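Local coordinates for designed helical repeat protein (PDB 5CWF) that has no known natural function, being a de novo designed helical repeat protein built as a computational exploration of repeat architectures, at residues A[49-63]-A[96-108]. Residues are numbered along the deposited sequence; the frame is centred on the assembly and turned at random.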
loop_
_atom_site.group_PDB
_atom_site.type_symbol
_atom_site.label_atom_id
_atom_site.label_comp_id
_atom_site.label_asym_id
_atom_site.label_seq_id
_atom_site.Cartn_x
_atom_site.Cartn_y
_atom_site.Cartn_z
ATOM N N GLU A 49 15.290 -2.870 -4.468
ATOM C CA GLU A 49 14.435 -2.678 -3.319
ATOM C C GLU A 49 13.119 -2.049 -3.806
ATOM O O GLU A 49 12.041 -2.419 -3.351
ATOM C CB GLU A 49 15.113 -1.787 -2.290
ATOM C CG GLU A 49 14.629 -1.988 -0.887
ATOM C CD GLU A 49 14.904 -3.396 -0.380
ATOM O OE1 GLU A 49 15.692 -4.131 -1.013
ATOM O OE2 GLU A 49 14.342 -3.767 0.658
ATOM N N MET A 50 13.218 -1.094 -4.731
ATOM C CA MET A 50 12.036 -0.480 -5.332
ATOM C C MET A 50 11.163 -1.543 -5.995
ATOM O O MET A 50 9.944 -1.610 -5.769
ATOM C CB MET A 50 12.444 0.579 -6.357
ATOM C CG MET A 50 11.280 1.319 -6.971
ATOM S SD MET A 50 10.434 2.256 -5.701
ATOM C CE MET A 50 11.310 3.812 -5.827
ATOM N N ALA A 51 11.801 -2.400 -6.786
ATOM C CA ALA A 51 11.083 -3.439 -7.512
ATOM C C ALA A 51 10.353 -4.350 -6.526
ATOM O O ALA A 51 9.216 -4.777 -6.781
ATOM C CB ALA A 51 12.038 -4.237 -8.384
ATOM N N LYS A 52 10.999 -4.632 -5.397
ATOM C CA LYS A 52 10.408 -5.491 -4.366
ATOM C C LYS A 52 9.111 -4.906 -3.825
ATOM O O LYS A 52 8.098 -5.590 -3.739
ATOM C CB LYS A 52 11.384 -5.693 -3.203
ATOM C CG LYS A 52 12.571 -6.575 -3.504
ATOM C CD LYS A 52 13.660 -6.432 -2.443
ATOM C CE LYS A 52 13.140 -6.636 -1.018
ATOM N NZ LYS A 52 14.188 -6.308 0.002
ATOM N N VAL A 53 9.161 -3.636 -3.436
ATOM C CA VAL A 53 7.987 -2.949 -2.920
ATOM C C VAL A 53 6.886 -2.908 -3.974
ATOM O O VAL A 53 5.723 -3.189 -3.673
ATOM C CB VAL A 53 8.333 -1.508 -2.463
ATOM C CG1 VAL A 53 7.087 -0.749 -1.987
ATOM C CG2 VAL A 53 9.394 -1.540 -1.385
ATOM N N MET A 54 7.253 -2.592 -5.218
ATOM C CA MET A 54 6.247 -2.461 -6.262
ATOM C C MET A 54 5.548 -3.791 -6.534
ATOM O O MET A 54 4.342 -3.810 -6.782
ATOM C CB MET A 54 6.858 -1.949 -7.564
ATOM C CG MET A 54 7.404 -0.532 -7.523
ATOM S SD MET A 54 6.244 0.691 -6.892
ATOM C CE MET A 54 6.888 0.932 -5.240
ATOM N N LEU A 55 6.285 -4.900 -6.482
ATOM C CA LEU A 55 5.658 -6.207 -6.709
ATOM C C LEU A 55 4.667 -6.535 -5.620
ATOM O O LEU A 55 3.551 -7.008 -5.894
ATOM C CB LEU A 55 6.718 -7.298 -6.823
ATOM C CG LEU A 55 6.219 -8.712 -7.141
ATOM C CD1 LEU A 55 5.503 -8.742 -8.490
ATOM C CD2 LEU A 55 7.380 -9.712 -7.133
ATOM N N ALA A 56 5.054 -6.281 -4.377
ATOM C CA ALA A 56 4.156 -6.549 -3.263
ATOM C C ALA A 56 2.881 -5.709 -3.409
ATOM O O ALA A 56 1.778 -6.214 -3.218
ATOM C CB ALA A 56 4.851 -6.260 -1.926
ATOM N N LEU A 57 3.020 -4.437 -3.759
ATOM C CA LEU A 57 1.845 -3.560 -3.909
ATOM C C LEU A 57 0.910 -3.995 -5.034
ATOM O O LEU A 57 -0.313 -4.031 -4.855
ATOM C CB LEU A 57 2.285 -2.118 -4.169
ATOM C CG LEU A 57 2.960 -1.409 -2.983
ATOM C CD1 LEU A 57 3.352 0.015 -3.348
ATOM C CD2 LEU A 57 2.008 -1.410 -1.770
ATOM N N ALA A 58 1.494 -4.342 -6.172
ATOM C CA ALA A 58 0.731 -4.805 -7.314
ATOM C C ALA A 58 -0.073 -6.043 -6.938
ATOM O O ALA A 58 -1.263 -6.121 -7.226
ATOM C CB ALA A 58 1.666 -5.096 -8.483
ATOM N N LYS A 59 0.557 -6.997 -6.262
ATOM C CA LYS A 59 -0.174 -8.195 -5.811
ATOM C C LYS A 59 -1.259 -7.872 -4.811
ATOM O O LYS A 59 -2.310 -8.527 -4.801
ATOM C CB LYS A 59 0.759 -9.211 -5.175
ATOM C CG LYS A 59 1.709 -9.895 -6.122
ATOM C CD LYS A 59 2.699 -10.701 -5.308
ATOM C CE LYS A 59 3.625 -11.532 -6.154
ATOM N NZ LYS A 59 4.609 -12.203 -5.252
ATOM N N ALA A 60 -1.022 -6.875 -3.958
ATOM C CA ALA A 60 -2.003 -6.542 -2.924
ATOM C C ALA A 60 -3.265 -5.971 -3.552
ATOM O O ALA A 60 -4.381 -6.315 -3.154
ATOM C CB ALA A 60 -1.438 -5.569 -1.943
ATOM N N VAL A 61 -3.088 -5.115 -4.544
ATOM C CA VAL A 61 -4.228 -4.508 -5.217
ATOM C C VAL A 61 -5.038 -5.585 -5.938
ATOM O O VAL A 61 -6.267 -5.615 -5.863
ATOM C CB VAL A 61 -3.756 -3.420 -6.227
ATOM C CG1 VAL A 61 -4.921 -2.859 -7.067
ATOM C CG2 VAL A 61 -3.100 -2.301 -5.478
ATOM N N LEU A 62 -4.331 -6.493 -6.594
ATOM C CA LEU A 62 -4.948 -7.561 -7.370
ATOM C C LEU A 62 -5.759 -8.491 -6.468
ATOM O O LEU A 62 -6.890 -8.854 -6.796
ATOM C CB LEU A 62 -3.870 -8.343 -8.122
ATOM C CG LEU A 62 -4.365 -9.346 -9.156
ATOM C CD1 LEU A 62 -4.955 -8.579 -10.348
ATOM C CD2 LEU A 62 -3.247 -10.282 -9.587
ATOM N N LEU A 63 -5.187 -8.855 -5.317
ATOM C CA LEU A 63 -5.889 -9.726 -4.387
ATOM C C LEU A 63 -7.077 -9.043 -3.732
ATOM O O LEU A 63 -8.114 -9.685 -3.502
ATOM C CB LEU A 63 -4.952 -10.236 -3.286
ATOM C CG LEU A 63 -3.937 -11.288 -3.688
ATOM C CD1 LEU A 63 -3.031 -11.569 -2.504
ATOM C CD2 LEU A 63 -4.609 -12.557 -4.185
ATOM N N ALA A 96 12.399 3.067 2.011
ATOM C CA ALA A 96 12.052 1.814 1.348
ATOM C C ALA A 96 11.701 0.751 2.376
ATOM O O ALA A 96 10.802 -0.041 2.153
ATOM C CB ALA A 96 13.180 1.323 0.452
ATOM N N LYS A 97 12.383 0.748 3.516
ATOM C CA LYS A 97 12.067 -0.226 4.557
ATOM C C LYS A 97 10.663 -0.021 5.105
ATOM O O LYS A 97 9.947 -0.983 5.345
ATOM C CB LYS A 97 13.088 -0.169 5.690
ATOM C CG LYS A 97 14.432 -0.786 5.294
ATOM C CD LYS A 97 15.371 -0.986 6.470
ATOM C CE LYS A 97 15.738 0.299 7.162
ATOM N NZ LYS A 97 17.129 0.210 7.738
ATOM N N VAL A 98 10.285 1.232 5.328
ATOM C CA VAL A 98 8.944 1.529 5.803
ATOM C C VAL A 98 7.916 1.027 4.803
ATOM O O VAL A 98 6.958 0.352 5.146
ATOM C CB VAL A 98 8.740 3.046 6.011
ATOM C CG1 VAL A 98 7.270 3.387 6.267
ATOM C CG2 VAL A 98 9.643 3.578 7.122
ATOM N N MET A 99 8.141 1.369 3.541
ATOM C CA MET A 99 7.172 1.073 2.521
ATOM C C MET A 99 7.124 -0.420 2.226
ATOM O O MET A 99 6.060 -0.938 1.886
ATOM C CB MET A 99 7.476 1.871 1.250
ATOM C CG MET A 99 7.374 3.390 1.461
ATOM S SD MET A 99 5.943 3.947 2.387
ATOM C CE MET A 99 6.524 5.583 2.845
ATOM N N LEU A 100 8.246 -1.126 2.371
ATOM C CA LEU A 100 8.194 -2.575 2.146
ATOM C C LEU A 100 7.337 -3.234 3.233
ATOM O O LEU A 100 6.538 -4.116 2.955
ATOM C CB LEU A 100 9.593 -3.181 2.110
ATOM C CG LEU A 100 9.625 -4.692 1.833
ATOM C CD1 LEU A 100 8.980 -4.982 0.490
ATOM C CD2 LEU A 100 11.038 -5.259 1.879
ATOM N N ALA A 101 7.496 -2.779 4.466
ATOM C CA ALA A 101 6.698 -3.306 5.573
ATOM C C ALA A 101 5.217 -3.028 5.345
ATOM O O ALA A 101 4.377 -3.904 5.555
ATOM C CB ALA A 101 7.161 -2.702 6.901
ATOM N N LEU A 102 4.875 -1.827 4.878
ATOM C CA LEU A 102 3.482 -1.509 4.638
ATOM C C LEU A 102 2.927 -2.300 3.457
ATOM O O LEU A 102 1.816 -2.787 3.524
ATOM C CB LEU A 102 3.299 -0.011 4.392
ATOM C CG LEU A 102 3.633 0.873 5.594
ATOM C CD1 LEU A 102 3.452 2.340 5.216
ATOM C CD2 LEU A 102 2.781 0.540 6.798
ATOM N N ALA A 103 3.727 -2.454 2.400
ATOM C CA ALA A 103 3.298 -3.225 1.233
ATOM C C ALA A 103 3.041 -4.682 1.612
ATOM O O ALA A 103 2.053 -5.278 1.195
ATOM C CB ALA A 103 4.347 -3.143 0.124
ATOM N N LYS A 104 3.912 -5.239 2.445
ATOM C CA LYS A 104 3.708 -6.597 2.924
ATOM C C LYS A 104 2.444 -6.715 3.765
ATOM O O LYS A 104 1.740 -7.720 3.691
ATOM C CB LYS A 104 4.913 -7.067 3.742
ATOM C CG LYS A 104 6.140 -7.412 2.897
ATOM C CD LYS A 104 7.343 -7.688 3.795
ATOM C CE LYS A 104 8.585 -8.079 3.005
ATOM N NZ LYS A 104 9.770 -8.275 3.897
ATOM N N ALA A 105 2.149 -5.678 4.552
ATOM C CA ALA A 105 0.960 -5.695 5.412
ATOM C C ALA A 105 -0.357 -5.615 4.619
ATOM O O ALA A 105 -1.312 -6.325 4.935
ATOM C CB ALA A 105 1.030 -4.541 6.411
ATOM N N VAL A 106 -0.418 -4.741 3.625
ATOM C CA VAL A 106 -1.635 -4.637 2.830
ATOM C C VAL A 106 -1.789 -5.906 1.988
ATOM O O VAL A 106 -2.891 -6.359 1.770
ATOM C CB VAL A 106 -1.687 -3.341 1.946
ATOM C CG1 VAL A 106 -1.718 -2.092 2.835
ATOM C CG2 VAL A 106 -0.552 -3.277 0.953
ATOM N N LEU A 107 -0.690 -6.516 1.561
ATOM C CA LEU A 107 -0.786 -7.774 0.811
ATOM C C LEU A 107 -1.368 -8.897 1.670
ATOM O O LEU A 107 -2.301 -9.594 1.269
ATOM C CB LEU A 107 0.596 -8.189 0.301
ATOM C CG LEU A 107 0.731 -9.522 -0.444
ATOM C CD1 LEU A 107 -0.191 -9.611 -1.628
ATOM C CD2 LEU A 107 2.192 -9.718 -0.888
ATOM N N LEU A 108 -0.850 -9.028 2.879
ATOM C CA LEU A 108 -1.333 -10.061 3.778
ATOM C C LEU A 108 -2.797 -9.796 4.150
ATOM O O LEU A 108 -3.613 -10.722 4.180
ATOM C CB LEU A 108 -0.443 -10.128 5.020
ATOM C CG LEU A 108 -0.703 -11.271 5.996
ATOM C CD1 LEU A 108 -0.608 -12.600 5.284
ATOM C CD2 LEU A 108 0.298 -11.205 7.130
#
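Val53 pushes its forked end into a hollow of helix 96-108 walled by Ala96, Met99, Leu100 and Ala103. With CG1 anti to the backbone N (chi1 177°), its two methyls part company in the hollow: CG1 rests by Met99, 4.2 Å from Met99 CB, while CG2 lies 3.9 Å from Leu100 CB. The opposing bump is Leu107, a knob from the other helix that drops among Ala56, Lys59, Ala60 and Leu63; its CD1 ends 3.6 Å from Leu63 CD1. These two exchanges are knobs-into-holes packing between neighbouring, nearly parallel helices of the designed repeat array; the axes of segments 49-63 and 96-108 come within 8.2 Å at an angle of 22°. Helices 70-89 and 115-134 supply further partners for Leu57, Met99 and other residues in the layer behind. Between the knobs, alanines keep the surfaces low, Ala56 CB meeting Ala103 CB at 3.8 Å. Ala60 forms the floor of the hollow that takes Leu107, its CB almost on the opposite backbone, 3.6 Å from Leu107 CA. A leucine branch fills the groove beside the alanines, Leu57 CD2 pressing to 3.5 Å from Ala103 CB, tighter than usual for two carbons, and also touching Val106 CG2. Replacing Val53 with an alanine would probably leave a gap facing Met99 and Leu100, because the two methyls that fill their hollow would be lost. Toward the more exposed margin, Glu49 and Lys52 each adopt two conformers, so their contacts are less certain. In one pair of conformers Leu100 CD2 touches both Lys52 NZ and Glu49 OE2, which stand 2.6 Å apart in a salt bridge within helix 48-67, and Glu49, bent at chi2, brings its CG against the methyl of Ala96.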